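Local coordinates for protein iota-carrageenase (Alteromonas sp. ATCC 43554, PDB 1KTW) that hydrolyses the internal beta-1,4-linkages of iota-carrageenans, sulfated galactans of red algal cell walls, with inversion of the anomeric configuration, at residues A[95-100]-A[127-132]; A[152-157]-A[186-191]; A[192-197]-A[213-218]. All blocks are in the same frame, centred on the assembly; numbering follows the deposited sequence.

The three contacts follow one another along the chain, each joining neighbouring coils of the beta-helix. Contacts 1 and 2 have centres about 12 Å apart and share one sodium ion, bound by L132 O of the first and by T155, I156 and F157 of the second; K130 O also probably accepts a hydrogen bond from I156 N at 2.8 Å. The centre of contact 3 is about 12 Å from that of contact 2 and about 18 Å from that of contact 1; it meets contact 2 where R216 NH2 donates to Y191 O at 3.0 Å. Bound sugars touch all three: two at contact 1, and one held by contact 3 whose sulfate lies near F189 of contact 2.

Contact 1: A[95-100]-A[127-132]; sequences KNHRLF and SRDKNL. With NA (sodium ion), chain J; DGS (3,6-anhydro-2-O-sulfo-alpha-D-galactopyranose), chain C; G4S (4-O-sulfo-beta-D-galactopyranose), chain B.
The imidazole of H97 overlaps the carboxylate of D129 at its edge, ND1 donating to D129 OD2 at 2.8 Å. The bond is almost straight (175°), in the ring plane and on the syn lone pair, and the carboxylate stands nearly perpendicular to the ring. This contact joins neighbouring coils of a right-handed parallel beta-helix, the pectate lyase-like fold, and includes a parallel bridge between H97 and L132. Here H97 N donates to N131 O at 3.0 Å, and H97 O receives a CA-H...O contact from L132 CA. D129 turns its carboxylate to H97 by holding CG opposite its backbone N (chi1 -164°), while OD1 closes an Asx turn on N131 N. N131 CB lies 3.8 Å from N96 OD1, the two amide planes being 77° apart. A water joins D129 OD1 to K95 O and N131 ND2, and K95 O lies over one face of the H97 ring. D93 bonds to NE2, so both ring nitrogens are held. With an alanine in place of D129, ND1 would lose its acceptor and the ring would probably be freer to turn, while N131 N would lose the oxygen that closes the Asx turn.

The bound sugars meet segment 95-100, consistent with a carrageenan-binding face. R98 NH2 donates to sulfate O7 of the 4-sulfated galactose at 2.6 Å, at the guanidinium edge, and NH1 is tied to E101. The backbone N of N96 donates to sulfate O9 of the anhydrogalactose and more weakly to O7. At the opposite end, L132 O binds the sodium ion at 2.3 Å.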
loop_
_atom_site.group_PDB
_atom_site.type_symbol
_atom_site.label_atom_id
_atom_site.label_comp_id
_atom_site.label_asym_id
_atom_site.label_seq_id
_atom_site.Cartn_x
_atom_site.Cartn_y
_atom_site.Cartn_z
ATOM N N LYS A 95 -11.073 -6.859 -16.321
ATOM C CA LYS A 95 -10.457 -7.515 -15.171
ATOM C C LYS A 95 -9.332 -6.697 -14.523
ATOM O O LYS A 95 -8.955 -5.633 -15.019
ATOM C CB LYS A 95 -9.930 -8.895 -15.576
ATOM C CG LYS A 95 -11.019 -9.847 -16.067
ATOM C CD LYS A 95 -10.451 -11.186 -16.507
ATOM C CE LYS A 95 -11.565 -12.172 -16.829
ATOM N NZ LYS A 95 -11.038 -13.526 -17.161
ATOM N N ASN A 96 -8.816 -7.194 -13.400
ATOM C CA ASN A 96 -7.723 -6.525 -12.698
ATOM C C ASN A 96 -6.418 -6.837 -13.441
ATOM O O ASN A 96 -6.083 -7.997 -13.665
ATOM C CB ASN A 96 -7.668 -6.996 -11.246
ATOM C CG ASN A 96 -8.969 -6.713 -10.499
ATOM O OD1 ASN A 96 -9.600 -5.681 -10.707
ATOM N ND2 ASN A 96 -9.368 -7.628 -9.626
ATOM N N HIS A 97 -5.686 -5.789 -13.814
ATOM C CA HIS A 97 -4.457 -5.955 -14.582
ATOM C C HIS A 97 -3.167 -5.477 -13.905
ATOM O O HIS A 97 -3.193 -4.604 -13.037
ATOM C CB HIS A 97 -4.621 -5.216 -15.912
ATOM C CG HIS A 97 -5.789 -5.692 -16.725
ATOM N ND1 HIS A 97 -6.584 -4.839 -17.460
ATOM C CD2 HIS A 97 -6.280 -6.938 -16.934
ATOM C CE1 HIS A 97 -7.516 -5.537 -18.090
ATOM N NE2 HIS A 97 -7.355 -6.813 -17.787
ATOM N N ARG A 98 -2.040 -6.053 -14.325
ATOM C CA ARG A 98 -0.731 -5.659 -13.800
ATOM C C ARG A 98 0.236 -5.608 -14.982
ATOM O O ARG A 98 0.081 -6.371 -15.943
ATOM C CB ARG A 98 -0.183 -6.683 -12.785
ATOM C CG ARG A 98 -1.114 -7.089 -11.635
ATOM C CD ARG A 98 -1.862 -8.336 -12.053
ATOM N NE ARG A 98 -2.848 -8.805 -11.094
ATOM C CZ ARG A 98 -3.611 -9.870 -11.307
ATOM N NH1 ARG A 98 -3.486 -10.550 -12.439
ATOM N NH2 ARG A 98 -4.496 -10.259 -10.401
ATOM N N LEU A 99 1.217 -4.708 -14.929
ATOM C CA LEU A 99 2.212 -4.656 -15.989
ATOM C C LEU A 99 3.092 -5.903 -15.841
ATOM O O LEU A 99 3.361 -6.587 -16.827
ATOM C CB LEU A 99 3.105 -3.410 -15.882
ATOM C CG LEU A 99 2.484 -2.002 -15.967
ATOM C CD1 LEU A 99 3.596 -0.967 -16.156
ATOM C CD2 LEU A 99 1.522 -1.915 -17.109
ATOM N N PHE A 100 3.516 -6.200 -14.605
ATOM C CA PHE A 100 4.410 -7.340 -14.328
ATOM C C PHE A 100 3.982 -8.227 -13.142
ATOM O O PHE A 100 3.561 -7.711 -12.096
ATOM C CB PHE A 100 5.837 -6.822 -14.037
ATOM C CG PHE A 100 6.291 -5.671 -14.931
ATOM C CD1 PHE A 100 6.540 -5.865 -16.286
ATOM C CD2 PHE A 100 6.489 -4.392 -14.395
ATOM C CE1 PHE A 100 6.985 -4.798 -17.107
ATOM C CE2 PHE A 100 6.932 -3.321 -15.199
ATOM C CZ PHE A 100 7.178 -3.527 -16.559
ATOM N N SER A 127 -3.921 6.422 -19.849
ATOM C CA SER A 127 -4.687 5.170 -19.809
ATOM C C SER A 127 -6.163 5.259 -19.426
ATOM O O SER A 127 -6.550 6.050 -18.566
ATOM C CB SER A 127 -4.005 4.164 -18.872
ATOM O OG SER A 127 -4.732 2.941 -18.816
ATOM N N ARG A 128 -6.976 4.419 -20.065
ATOM C CA ARG A 128 -8.409 4.352 -19.797
ATOM C C ARG A 128 -8.722 3.247 -18.769
ATOM O O ARG A 128 -9.859 3.121 -18.309
ATOM C CB ARG A 128 -9.178 4.069 -21.100
ATOM C CG ARG A 128 -8.577 4.757 -22.325
ATOM C CD ARG A 128 -9.514 4.797 -23.536
ATOM N NE ARG A 128 -10.127 3.509 -23.852
ATOM C CZ ARG A 128 -11.284 3.090 -23.346
ATOM N NH1 ARG A 128 -11.958 3.857 -22.498
ATOM N NH2 ARG A 128 -11.773 1.906 -23.692
ATOM N N ASP A 129 -7.707 2.457 -18.414
ATOM C CA ASP A 129 -7.843 1.345 -17.458
ATOM C C ASP A 129 -7.653 1.844 -16.021
ATOM O O ASP A 129 -6.597 2.379 -15.676
ATOM C CB ASP A 129 -6.784 0.281 -17.777
ATOM C CG ASP A 129 -7.061 -1.063 -17.127
ATOM O OD1 ASP A 129 -7.890 -1.151 -16.187
ATOM O OD2 ASP A 129 -6.424 -2.052 -17.558
ATOM N N LYS A 130 -8.672 1.658 -15.185
ATOM C CA LYS A 130 -8.622 2.097 -13.785
ATOM C C LYS A 130 -8.088 1.021 -12.834
ATOM O O LYS A 130 -7.666 1.335 -11.729
ATOM C CB LYS A 130 -10.024 2.510 -13.302
ATOM C CG LYS A 130 -10.570 3.813 -13.871
ATOM C CD LYS A 130 -10.103 5.019 -13.062
ATOM C CE LYS A 130 -10.653 6.326 -13.634
ATOM N NZ LYS A 130 -12.150 6.392 -13.628
ATOM N N ASN A 131 -8.115 -0.240 -13.257
ATOM C CA ASN A 131 -7.666 -1.344 -12.402
ATOM C C ASN A 131 -6.235 -1.766 -12.726
ATOM O O ASN A 131 -6.012 -2.835 -13.299
ATOM C CB ASN A 131 -8.610 -2.538 -12.581
ATOM C CG ASN A 131 -10.071 -2.154 -12.397
ATOM O OD1 ASN A 131 -10.449 -1.627 -11.357
ATOM N ND2 ASN A 131 -10.899 -2.422 -13.411
ATOM N N LEU A 132 -5.277 -0.930 -12.327
ATOM C CA LEU A 132 -3.859 -1.156 -12.612
ATOM C C LEU A 132 -2.891 -1.147 -11.438
ATOM O O LEU A 132 -2.977 -0.277 -10.567
ATOM C CB LEU A 132 -3.354 -0.075 -13.572
ATOM C CG LEU A 132 -3.821 -0.038 -15.022
ATOM C CD1 LEU A 132 -3.420 1.302 -15.672
ATOM C CD2 LEU A 132 -3.200 -1.214 -15.755
HETATM NA NA NA J . -3.177 1.431 -9.074
HETATM C C1 DGS C . -9.936 -11.196 -8.536
HETATM C C2 DGS C . -9.707 -11.226 -10.071
HETATM C C3 DGS C . -10.306 -12.490 -10.714
HETATM C C4 DGS C . -11.767 -12.531 -10.346
HETATM C C5 DGS C . -11.638 -12.942 -8.904
HETATM C C6 DGS C . -10.502 -13.977 -8.970
HETATM O O2 DGS C . -10.238 -10.018 -10.660
HETATM O O3 DGS C . -9.693 -13.648 -10.118
HETATM O O4 DGS C . -12.436 -13.521 -11.116
HETATM O O5 DGS C . -11.205 -11.776 -8.152
HETATM O O7 DGS C . -11.028 -8.737 -12.661
HETATM O O8 DGS C . -10.604 -11.095 -12.914
HETATM O O9 DGS C . -8.764 -9.594 -12.645
HETATM S S DGS C . -10.161 -9.856 -12.250
HETATM C C1 G4S B . -10.266 -7.745 -5.022
HETATM C C2 G4S B . -10.377 -8.149 -6.498
HETATM C C3 G4S B . -9.865 -9.584 -6.704
HETATM C C4 G4S B . -8.456 -9.722 -6.112
HETATM C C5 G4S B . -8.467 -9.273 -4.651
HETATM C C6 G4S B . -7.100 -9.340 -3.999
HETATM O O1 G4S B . -10.609 -6.413 -4.868
HETATM O O2 G4S B . -11.727 -8.056 -6.926
HETATM O O3 G4S B . -9.822 -9.864 -8.114
HETATM O O4 G4S B . -7.533 -8.916 -6.865
HETATM O O5 G4S B . -8.917 -7.907 -4.562
HETATM O O6 G4S B . -6.463 -10.580 -4.267
HETATM S S G4S B . -6.405 -9.703 -7.683
HETATM O O7 G4S B . -5.811 -8.795 -8.678
HETATM O O8 G4S B . -7.012 -10.851 -8.383
HETATM O O9 G4S B . -5.353 -10.168 -6.761
HETATM O O HOH W 1 -9.680 -3.292 -16.169
HETATM O O HOH W 2 -1.107 2.695 -8.928
#

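Contact 2: A[152-157]-A[186-191]; sequences DNKTIF and NALFGY. With NA (sodium ion), chain J; DGS (3,6-anhydro-2-O-sulfo-alpha-D-galactopyranose), chain D.
K154 reaches across N186 at about a right angle, and its NZ donates to N186 OD1 at 2.9 Å, in the carbonyl plane on a lone pair. The lysine bends only at its last torsion (chi4 68°), which brings NZ round to the amide; there it also bonds to W462 O and makes a cation-pi contact with W462. Both residues have left-handed backbone angles, and K154 N in turn donates to N186 O at 3.2 Å, so backbone and side chain tie the two turns of the beta-helix together.

Next along, L188 and I156 lie side by side, pointing the same way, with I156 CD1 3.9 Å from L188 CD2. I156 sets CG2 anti to its backbone N, and this branch comes 3.5 Å from Y191 OH while also resting against the ring of F157. One face of the Y191 ring is covered by the I156-F157 peptide, which is tilted to it, F157 N lying nearest at 3.3 Å above the centre. A type I turn from L188 to Y191 carries this ring back to the first segment.

D152 rests its CB against N186 O, while OD1 is engaged by its own segment: it accepts from N153 N and, through its syn lone pair, from T155 OG1 at 3.0 Å. A water lies between D152 OD2, T155 O and L188 N, accepting from L188 N. T155 holds OG1 between its backbone N and carbonyl carbon (chi1 61°), where it meets both D152 and the sodium ion, beside I156 O, F157 O and L132 O. A water on the sodium donates to D152 OD2, so the carboxylate is tied to the metal in its second shell and would probably add to the favourable field round the cation.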
loop_
_atom_site.group_PDB
_atom_site.type_symbol
_atom_site.label_atom_id
_atom_site.label_comp_id
_atom_site.label_asym_id
_atom_site.label_seq_id
_atom_site.Cartn_x
_atom_site.Cartn_y
_atom_site.Cartn_z
ATOM N N ASP A 152 0.748 8.503 -11.651
ATOM C CA ASP A 152 -0.555 7.845 -11.511
ATOM C C ASP A 152 -1.685 8.773 -12.001
ATOM O O ASP A 152 -1.444 9.939 -12.330
ATOM C CB ASP A 152 -0.782 7.482 -10.021
ATOM C CG ASP A 152 -1.751 6.309 -9.816
ATOM O OD1 ASP A 152 -2.477 5.929 -10.755
ATOM O OD2 ASP A 152 -1.792 5.763 -8.688
ATOM N N ASN A 153 -2.900 8.233 -12.052
ATOM C CA ASN A 153 -4.093 8.982 -12.464
ATOM C C ASN A 153 -5.255 8.480 -11.586
ATOM O O ASN A 153 -6.339 8.130 -12.072
ATOM C CB ASN A 153 -4.358 8.725 -13.952
ATOM C CG ASN A 153 -5.516 9.546 -14.497
ATOM O OD1 ASN A 153 -5.768 10.665 -14.051
ATOM N ND2 ASN A 153 -6.218 8.988 -15.483
ATOM N N LYS A 154 -5.004 8.449 -10.276
ATOM C CA LYS A 154 -5.961 7.965 -9.279
ATOM C C LYS A 154 -6.573 6.580 -9.570
ATOM O O LYS A 154 -7.775 6.359 -9.381
ATOM C CB LYS A 154 -7.067 9.005 -9.053
ATOM C CG LYS A 154 -6.574 10.283 -8.343
ATOM C CD LYS A 154 -7.751 11.130 -7.810
ATOM C CE LYS A 154 -7.297 12.346 -6.995
ATOM N NZ LYS A 154 -6.606 13.374 -7.830
ATOM N N THR A 155 -5.745 5.636 -10.015
ATOM C CA THR A 155 -6.219 4.276 -10.299
ATOM C C THR A 155 -6.502 3.467 -9.026
ATOM O O THR A 155 -6.072 3.836 -7.935
ATOM C CB THR A 155 -5.168 3.483 -11.097
ATOM O OG1 THR A 155 -3.956 3.381 -10.328
ATOM C CG2 THR A 155 -4.883 4.171 -12.440
ATOM N N ILE A 156 -7.216 2.354 -9.180
ATOM C CA ILE A 156 -7.497 1.456 -8.062
ATOM C C ILE A 156 -6.220 0.596 -7.880
ATOM O O ILE A 156 -5.456 0.428 -8.848
ATOM C CB ILE A 156 -8.693 0.522 -8.401
ATOM C CG1 ILE A 156 -9.941 1.351 -8.762
ATOM C CG2 ILE A 156 -8.972 -0.407 -7.261
ATOM C CD1 ILE A 156 -10.420 2.299 -7.683
ATOM N N PHE A 157 -6.003 0.073 -6.662
ATOM C CA PHE A 157 -4.851 -0.782 -6.297
ATOM C C PHE A 157 -3.534 -0.049 -6.026
ATOM O O PHE A 157 -3.208 0.926 -6.709
ATOM C CB PHE A 157 -4.562 -1.837 -7.383
ATOM C CG PHE A 157 -5.654 -2.868 -7.554
ATOM C CD1 PHE A 157 -5.959 -3.757 -6.528
ATOM C CD2 PHE A 157 -6.403 -2.913 -8.725
ATOM C CE1 PHE A 157 -7.009 -4.680 -6.665
ATOM C CE2 PHE A 157 -7.451 -3.827 -8.879
ATOM C CZ PHE A 157 -7.755 -4.709 -7.846
ATOM N N ASN A 186 0.153 11.757 -7.786
ATOM C CA ASN A 186 -1.309 11.655 -7.924
ATOM C C ASN A 186 -1.964 10.299 -7.615
ATOM O O ASN A 186 -2.682 9.739 -8.451
ATOM C CB ASN A 186 -1.715 12.126 -9.341
ATOM C CG ASN A 186 -3.185 12.566 -9.427
ATOM O OD1 ASN A 186 -3.780 12.999 -8.438
ATOM N ND2 ASN A 186 -3.762 12.472 -10.622
ATOM N N ALA A 187 -1.739 9.780 -6.409
ATOM C CA ALA A 187 -2.340 8.505 -6.004
ATOM C C ALA A 187 -3.736 8.742 -5.437
ATOM O O ALA A 187 -4.008 9.809 -4.890
ATOM C CB ALA A 187 -1.486 7.826 -4.925
ATOM N N LEU A 188 -4.604 7.739 -5.557
ATOM C CA LEU A 188 -5.953 7.808 -5.004
ATOM C C LEU A 188 -5.821 7.564 -3.480
ATOM O O LEU A 188 -4.973 6.771 -3.041
ATOM C CB LEU A 188 -6.829 6.742 -5.657
ATOM C CG LEU A 188 -8.286 6.577 -5.192
ATOM C CD1 LEU A 188 -9.068 7.900 -5.373
ATOM C CD2 LEU A 188 -8.922 5.424 -5.989
ATOM N N PHE A 189 -6.642 8.227 -2.673
ATOM C CA PHE A 189 -6.529 8.091 -1.210
ATOM C C PHE A 189 -6.519 6.683 -0.595
ATOM O O PHE A 189 -5.815 6.449 0.388
ATOM C CB PHE A 189 -7.621 8.911 -0.493
ATOM C CG PHE A 189 -9.000 8.332 -0.618
ATOM C CD1 PHE A 189 -9.754 8.531 -1.777
ATOM C CD2 PHE A 189 -9.538 7.558 0.409
ATOM C CE1 PHE A 189 -11.024 7.960 -1.906
ATOM C CE2 PHE A 189 -10.804 6.983 0.293
ATOM C CZ PHE A 189 -11.553 7.181 -0.869
ATOM N N GLY A 190 -7.293 5.755 -1.150
ATOM C CA GLY A 190 -7.354 4.418 -0.579
ATOM C C GLY A 190 -6.198 3.483 -0.901
ATOM O O GLY A 190 -6.159 2.342 -0.417
ATOM N N TYR A 191 -5.245 3.964 -1.697
ATOM C CA TYR A 191 -4.123 3.134 -2.100
ATOM C C TYR A 191 -2.780 3.824 -1.895
ATOM O O TYR A 191 -2.546 4.389 -0.822
ATOM C CB TYR A 191 -4.347 2.700 -3.556
ATOM C CG TYR A 191 -5.685 2.001 -3.701
ATOM C CD1 TYR A 191 -5.831 0.657 -3.344
ATOM C CD2 TYR A 191 -6.826 2.704 -4.103
ATOM C CE1 TYR A 191 -7.083 0.023 -3.380
ATOM C CE2 TYR A 191 -8.095 2.085 -4.141
ATOM C CZ TYR A 191 -8.204 0.741 -3.779
ATOM O OH TYR A 191 -9.421 0.104 -3.821
HETATM NA NA NA J . -3.177 1.431 -9.074
HETATM C C1 DGS D . -11.323 2.282 5.711
HETATM C C2 DGS D . -9.850 2.648 5.481
HETATM C C3 DGS D . -9.032 1.364 5.257
HETATM C C4 DGS D . -9.570 0.613 4.062
HETATM C C5 DGS D . -10.873 0.117 4.646
HETATM C C6 DGS D . -10.392 -0.342 6.038
HETATM O O2 DGS D . -9.770 3.674 4.460
HETATM O O3 DGS D . -9.283 0.515 6.402
HETATM O O4 DGS D . -8.704 -0.479 3.775
HETATM O O5 DGS D . -11.766 1.262 4.788
HETATM O O7 DGS D . -8.538 5.341 3.048
HETATM O O8 DGS D . -7.345 3.305 3.830
HETATM O O9 DGS D . -7.854 4.980 5.339
HETATM S S DGS D . -8.364 4.340 4.107
HETATM O O HOH W 3 -4.001 5.411 -7.197
HETATM O O HOH W 4 -2.373 12.643 -13.015
HETATM O O HOH W 2 -1.107 2.695 -8.928
#

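Contact 3: A[192-197]-A[213-218]; sequences GLIQTY and IALRME. With DGS (3,6-anhydro-2-O-sulfo-alpha-D-galactopyranose), chain D.
R216 packs its CB against I194 O at 3.3 Å and passes its CD beside the side chain of Q195, on the way to a bound 2-sulfated anhydrogalactose. There NH1 donates to sulfate O8 at 2.9 Å, the oxygen lying at the guanidinium edge, and E218 OE2 accepts from the sugar O4 at 2.8 Å. R216 thus holds the sulfate and E218 the O4 hydroxyl of the same sugar; R276 and K367 also bond to it.

A second shell fixes these groups. R216 NH1 makes a salt bridge with E218 OE1 at 3.0 Å, and H254 binds the other carboxylate oxygen. The arginine leaves its backbone with CG anti to N and folds at chi3 (-72°), which puts NE at a water shared with I194 O and I213 O, and NH2 at Y191 O. I213 CD1 lies 3.6 Å above one guanidinium face.

Beneath this are the parallel backbones: I194 N donates to A214 O, R216 N to I194 O at 3.1 Å, and T196 N to R216 O. G192 has no room for a side chain, because a CB would run into I213 O. On the inner side, I194 CB meets L215 CD1 at 3.9 Å, while T196 O and T196 OG1 are buried with no polar partner.

The pair is deep in the beta-helix. Strand 194-196 also pairs in parallel with strand 160-167, I194 rests on F204 and L207 of strand 202-210, L215 touches A237 of strand 231-243, and strand 216-218 is followed by strand 250-252 on its far side.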
loop_
_atom_site.group_PDB
_atom_site.type_symbol
_atom_site.label_atom_id
_atom_site.label_comp_id
_atom_site.label_asym_id
_atom_site.label_seq_id
_atom_site.Cartn_x
_atom_site.Cartn_y
_atom_site.Cartn_z
ATOM N N GLY A 192 -1.911 3.792 -2.906
ATOM C CA GLY A 192 -0.590 4.387 -2.761
ATOM C C GLY A 192 0.525 3.554 -3.399
ATOM O O GLY A 192 0.286 2.788 -4.334
ATOM N N LEU A 193 1.745 3.687 -2.880
ATOM C CA LEU A 193 2.905 3.010 -3.452
ATOM C C LEU A 193 3.030 1.513 -3.131
ATOM O O LEU A 193 2.977 0.684 -4.046
ATOM C CB LEU A 193 4.181 3.772 -3.049
ATOM C CG LEU A 193 5.561 3.367 -3.591
ATOM C CD1 LEU A 193 5.478 2.928 -5.041
ATOM C CD2 LEU A 193 6.513 4.576 -3.437
ATOM N N ILE A 194 3.186 1.170 -1.851
ATOM C CA ILE A 194 3.308 -0.239 -1.436
ATOM C C ILE A 194 2.132 -0.751 -0.588
ATOM O O ILE A 194 1.630 -0.008 0.257
ATOM C CB ILE A 194 4.556 -0.479 -0.495
ATOM C CG1 ILE A 194 5.845 0.110 -1.085
ATOM C CG2 ILE A 194 4.714 -1.986 -0.214
ATOM C CD1 ILE A 194 6.296 -0.521 -2.416
ATOM N N GLN A 195 1.668 -1.989 -0.826
ATOM C CA GLN A 195 0.705 -2.610 0.095
ATOM C C GLN A 195 1.259 -4.029 0.377
ATOM O O GLN A 195 1.500 -4.808 -0.560
ATOM C CB GLN A 195 -0.756 -2.699 -0.411
ATOM C CG GLN A 195 -1.642 -3.314 0.713
ATOM C CD GLN A 195 -3.139 -2.977 0.663
ATOM O OE1 GLN A 195 -3.920 -3.458 1.502
ATOM N NE2 GLN A 195 -3.537 -2.160 -0.290
ATOM N N THR A 196 1.480 -4.358 1.659
ATOM C CA THR A 196 2.052 -5.672 2.029
ATOM C C THR A 196 1.059 -6.689 2.607
ATOM O O THR A 196 0.333 -6.368 3.544
ATOM C CB THR A 196 3.176 -5.506 3.079
ATOM O OG1 THR A 196 2.608 -5.035 4.317
ATOM C CG2 THR A 196 4.231 -4.508 2.590
ATOM N N TYR A 197 1.067 -7.914 2.072
ATOM C CA TYR A 197 0.172 -8.991 2.529
ATOM C C TYR A 197 0.944 -10.152 3.175
ATOM O O TYR A 197 0.667 -10.527 4.316
ATOM C CB TYR A 197 -0.664 -9.505 1.352
ATOM C CG TYR A 197 -1.531 -8.438 0.718
ATOM C CD1 TYR A 197 -2.726 -8.024 1.313
ATOM C CD2 TYR A 197 -1.149 -7.836 -0.484
ATOM C CE1 TYR A 197 -3.530 -7.032 0.719
ATOM C CE2 TYR A 197 -1.933 -6.852 -1.083
ATOM C CZ TYR A 197 -3.121 -6.456 -0.479
ATOM O OH TYR A 197 -3.886 -5.479 -1.079
ATOM N N ILE A 213 -1.075 6.373 0.856
ATOM C CA ILE A 213 -0.024 5.938 1.801
ATOM C C ILE A 213 1.202 5.338 1.078
ATOM O O ILE A 213 1.058 4.500 0.187
ATOM C CB ILE A 213 -0.601 4.882 2.807
ATOM C CG1 ILE A 213 -1.734 5.518 3.639
ATOM C CG2 ILE A 213 0.495 4.356 3.726
ATOM C CD1 ILE A 213 -2.430 4.555 4.608
ATOM N N ALA A 214 2.408 5.767 1.454
ATOM C CA ALA A 214 3.612 5.247 0.803
ATOM C C ALA A 214 3.900 3.782 1.182
ATOM O O ALA A 214 4.039 2.939 0.290
ATOM C CB ALA A 214 4.809 6.130 1.117
ATOM N N LEU A 215 4.012 3.479 2.478
ATOM C CA LEU A 215 4.234 2.091 2.941
ATOM C C LEU A 215 3.037 1.656 3.793
ATOM O O LEU A 215 2.989 1.896 5.019
ATOM C CB LEU A 215 5.535 1.976 3.761
ATOM C CG LEU A 215 5.931 0.567 4.262
ATOM C CD1 LEU A 215 5.985 -0.439 3.106
ATOM C CD2 LEU A 215 7.312 0.655 4.947
ATOM N N ARG A 216 2.075 1.016 3.135
ATOM C CA ARG A 216 0.819 0.567 3.757
ATOM C C ARG A 216 0.887 -0.904 4.180
ATOM O O ARG A 216 0.702 -1.786 3.361
ATOM C CB ARG A 216 -0.340 0.795 2.751
ATOM C CG ARG A 216 -1.760 0.401 3.210
ATOM C CD ARG A 216 -2.769 0.434 2.020
ATOM N NE ARG A 216 -3.098 1.797 1.571
ATOM C CZ ARG A 216 -4.106 2.533 2.047
ATOM N NH1 ARG A 216 -4.911 2.057 2.997
ATOM N NH2 ARG A 216 -4.310 3.749 1.567
ATOM N N MET A 217 1.165 -1.157 5.463
ATOM C CA MET A 217 1.251 -2.530 5.969
ATOM C C MET A 217 -0.116 -2.946 6.529
ATOM O O MET A 217 -0.308 -3.142 7.739
ATOM C CB MET A 217 2.393 -2.636 7.006
ATOM C CG MET A 217 3.800 -2.433 6.347
ATOM S SD MET A 217 5.249 -2.139 7.449
ATOM C CE MET A 217 4.910 -0.433 8.023
ATOM N N GLU A 218 -1.066 -3.074 5.604
ATOM C CA GLU A 218 -2.448 -3.425 5.910
ATOM C C GLU A 218 -2.684 -4.821 5.333
ATOM O O GLU A 218 -2.974 -4.990 4.144
ATOM C CB GLU A 218 -3.393 -2.371 5.277
ATOM C CG GLU A 218 -4.858 -2.500 5.687
ATOM C CD GLU A 218 -5.729 -1.349 5.165
ATOM O OE1 GLU A 218 -5.319 -0.667 4.200
ATOM O OE2 GLU A 218 -6.828 -1.134 5.712
HETATM C C1 DGS D . -11.323 2.282 5.711
HETATM C C2 DGS D . -9.850 2.648 5.481
HETATM C C3 DGS D . -9.032 1.364 5.257
HETATM C C4 DGS D . -9.570 0.613 4.062
HETATM C C5 DGS D . -10.873 0.117 4.646
HETATM C C6 DGS D . -10.392 -0.342 6.038
HETATM O O2 DGS D . -9.770 3.674 4.460
HETATM O O3 DGS D . -9.283 0.515 6.402
HETATM O O4 DGS D . -8.704 -0.479 3.775
HETATM O O5 DGS D . -11.766 1.262 4.788
HETATM O O7 DGS D . -8.538 5.341 3.048
HETATM O O8 DGS D . -7.345 3.305 3.830
HETATM O O9 DGS D . -7.854 4.980 5.339
HETATM S S DGS D . -8.364 4.340 4.107
HETATM O O HOH W 5 -0.513 1.893 -0.458
#